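Local coordinates for protein Exo beta-1,2-glucooligosaccharide sophorohydrolase (non-reducing end) (Parabacteroides distasonis ATCC 8503, PDB 5Z06) that hydrolyses linear beta-1,2-glucan and beta-1,2-glucooligosaccharides from the non-reducing end, releasing the disaccharide sophorose, at residues D362-A367 and G377-F382. Sequence-based numbering, arbitrary orientation.
Sequences DKFHGA and GKTVAF
Asp362, two residues ahead of a type I' beta turn from Phe364 to Ala367, grips Gly377, Lys378 and Thr379, a worked example of one acidic residue tying two loops together: the loop between helix 344-360 and strand 371-373 is joined to the loop that follows that strand. The backbone N of Asp362 donates to Gly377 O at 2.9 Å, an almost straight bond (169°) lying in the carbonyl plane. The carboxylate then reaches further along the same loop. Lys378 NZ forms a salt bridge with Asp362 OD1 at 2.8 Å, approaching on the syn side, and a weak second bond with Asp362 OD2 at 3.2 Å. The lysine begins by leading away from Asp362, but bends at chi2 and chi3 (-53° and -57°) fold the chain back until its ammonium meets Asp362 OD1. Asp362 OD2 also accepts Thr379 N at 3.0 Å, the donor standing well above the carboxylate plane, so a side-chain and a backbone donor together probably limit the rotation of this group. An alanine at Asp362 could keep the backbone bond to Gly377 O, but would probably leave the Lys378 ammonium without its counter-charge and Thr379 N without this acceptor.

Beyond this polar grip, the turn is closed by backbone bonds in both directions between Phe364 and Ala367. Tyr435 OH binds Phe364 O, while Pro450 packs against the phenylalanine side chain. Thr379 comes from the opposing loop, and Ser369 OG hydrogen-bonds its hydroxyl. Thr379 OG1 also sits at the edge of the Phe364 ring, in its plane, 3.1 Å from Phe364 CE2.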
loop_
_atom_site.group_PDB
_atom_site.type_symbol
_atom_site.label_atom_id
_atom_site.label_comp_id
_atom_site.label_asym_id
_atom_site.label_seq_id
_atom_site.Cartn_x
_atom_site.Cartn_y
_atom_site.Cartn_z
ATOM N N ASP A 362 -10.948 -7.685 -20.826
ATOM C CA ASP A 362 -10.632 -6.880 -22.027
ATOM C C ASP A 362 -9.168 -7.045 -22.415
ATOM O O ASP A 362 -8.268 -7.008 -21.550
ATOM C CB ASP A 362 -10.847 -5.371 -21.799
ATOM C CG ASP A 362 -12.288 -4.994 -21.554
ATOM O OD1 ASP A 362 -13.193 -5.772 -21.964
ATOM O OD2 ASP A 362 -12.492 -3.904 -20.954
ATOM N N LYS A 363 -8.945 -7.239 -23.708
ATOM C CA LYS A 363 -7.617 -7.236 -24.280
ATOM C C LYS A 363 -7.495 -6.039 -25.194
ATOM O O LYS A 363 -8.487 -5.526 -25.714
ATOM C CB LYS A 363 -7.343 -8.498 -25.100
ATOM C CG LYS A 363 -7.574 -9.796 -24.366
ATOM C CD LYS A 363 -6.896 -9.805 -23.009
ATOM C CE LYS A 363 -6.950 -11.188 -22.415
ATOM N NZ LYS A 363 -8.359 -11.647 -22.314
ATOM N N PHE A 364 -6.253 -5.613 -25.370
ATOM C CA PHE A 364 -5.910 -4.454 -26.186
ATOM C C PHE A 364 -4.711 -4.894 -26.980
ATOM O O PHE A 364 -3.572 -4.831 -26.508
ATOM C CB PHE A 364 -5.647 -3.263 -25.275
ATOM C CG PHE A 364 -6.812 -2.952 -24.390
ATOM C CD1 PHE A 364 -7.928 -2.262 -24.896
ATOM C CD2 PHE A 364 -6.840 -3.423 -23.064
ATOM C CE1 PHE A 364 -9.017 -2.004 -24.082
ATOM C CE2 PHE A 364 -7.933 -3.174 -22.252
ATOM C CZ PHE A 364 -9.022 -2.466 -22.752
ATOM N N HIS A 365 -5.010 -5.437 -28.161
ATOM C CA HIS A 365 -4.062 -6.230 -28.928
ATOM C C HIS A 365 -3.397 -7.314 -28.041
ATOM O O HIS A 365 -2.162 -7.477 -27.962
ATOM C CB HIS A 365 -3.099 -5.296 -29.675
ATOM C CG HIS A 365 -3.770 -4.591 -30.809
ATOM N ND1 HIS A 365 -3.938 -5.176 -32.043
ATOM C CD2 HIS A 365 -4.432 -3.415 -30.857
ATOM C CE1 HIS A 365 -4.605 -4.353 -32.829
ATOM N NE2 HIS A 365 -4.925 -3.281 -32.131
ATOM N N GLY A 366 -4.262 -8.025 -27.332
ATOM C CA GLY A 366 -3.830 -9.118 -26.465
ATOM C C GLY A 366 -3.226 -8.717 -25.134
ATOM O O GLY A 366 -3.132 -9.559 -24.218
ATOM N N ALA A 367 -2.831 -7.449 -25.000
ATOM C CA ALA A 367 -2.322 -6.939 -23.740
ATOM C C ALA A 367 -3.490 -6.638 -22.846
ATOM O O ALA A 367 -4.636 -6.528 -23.301
ATOM C CB ALA A 367 -1.483 -5.684 -23.962
ATOM N N GLY A 377 -14.307 -7.941 -15.647
ATOM C CA GLY A 377 -13.309 -8.068 -16.700
ATOM C C GLY A 377 -13.098 -6.769 -17.469
ATOM O O GLY A 377 -12.305 -6.739 -18.422
ATOM N N LYS A 378 -13.768 -5.689 -17.054
ATOM C CA LYS A 378 -13.725 -4.428 -17.790
ATOM C C LYS A 378 -12.590 -3.585 -17.236
ATOM O O LYS A 378 -12.391 -3.487 -16.016
ATOM C CB LYS A 378 -15.042 -3.638 -17.674
ATOM C CG LYS A 378 -16.293 -4.320 -18.246
ATOM C CD LYS A 378 -16.132 -4.792 -19.684
ATOM C CE LYS A 378 -15.734 -3.645 -20.616
ATOM N NZ LYS A 378 -15.466 -4.149 -21.991
ATOM N N THR A 379 -11.855 -2.975 -18.150
ATOM C CA THR A 379 -10.813 -2.037 -17.817
ATOM C C THR A 379 -11.375 -0.875 -17.003
ATOM O O THR A 379 -12.498 -0.437 -17.210
ATOM C CB THR A 379 -10.133 -1.577 -19.096
ATOM O OG1 THR A 379 -9.365 -2.680 -19.584
ATOM C CG2 THR A 379 -9.226 -0.324 -18.896
ATOM N N VAL A 380 -10.588 -0.434 -16.034
ATOM C CA VAL A 380 -10.911 0.722 -15.228
ATOM C C VAL A 380 -9.853 1.745 -15.596
ATOM O O VAL A 380 -8.669 1.459 -15.520
ATOM C CB VAL A 380 -10.867 0.394 -13.708
ATOM C CG1 VAL A 380 -11.127 1.642 -12.868
ATOM C CG2 VAL A 380 -11.872 -0.708 -13.379
ATOM N N ALA A 381 -10.293 2.933 -15.985
ATOM C CA ALA A 381 -9.410 4.022 -16.363
ATOM C C ALA A 381 -9.048 4.811 -15.101
ATOM O O ALA A 381 -9.283 6.011 -14.974
ATOM C CB ALA A 381 -10.083 4.891 -17.416
ATOM N N PHE A 382 -8.411 4.103 -14.175
ATOM C CA PHE A 382 -8.132 4.620 -12.853
ATOM C C PHE A 382 -7.197 5.821 -12.872
ATOM O O PHE A 382 -7.375 6.731 -12.089
ATOM C CB PHE A 382 -7.531 3.519 -11.986
ATOM C CG PHE A 382 -7.346 3.912 -10.553
ATOM C CD1 PHE A 382 -8.442 4.265 -9.774
ATOM C CD2 PHE A 382 -6.077 3.923 -9.979
ATOM C CE1 PHE A 382 -8.282 4.619 -8.452
ATOM C CE2 PHE A 382 -5.908 4.277 -8.657
ATOM C CZ PHE A 382 -7.012 4.625 -7.892
#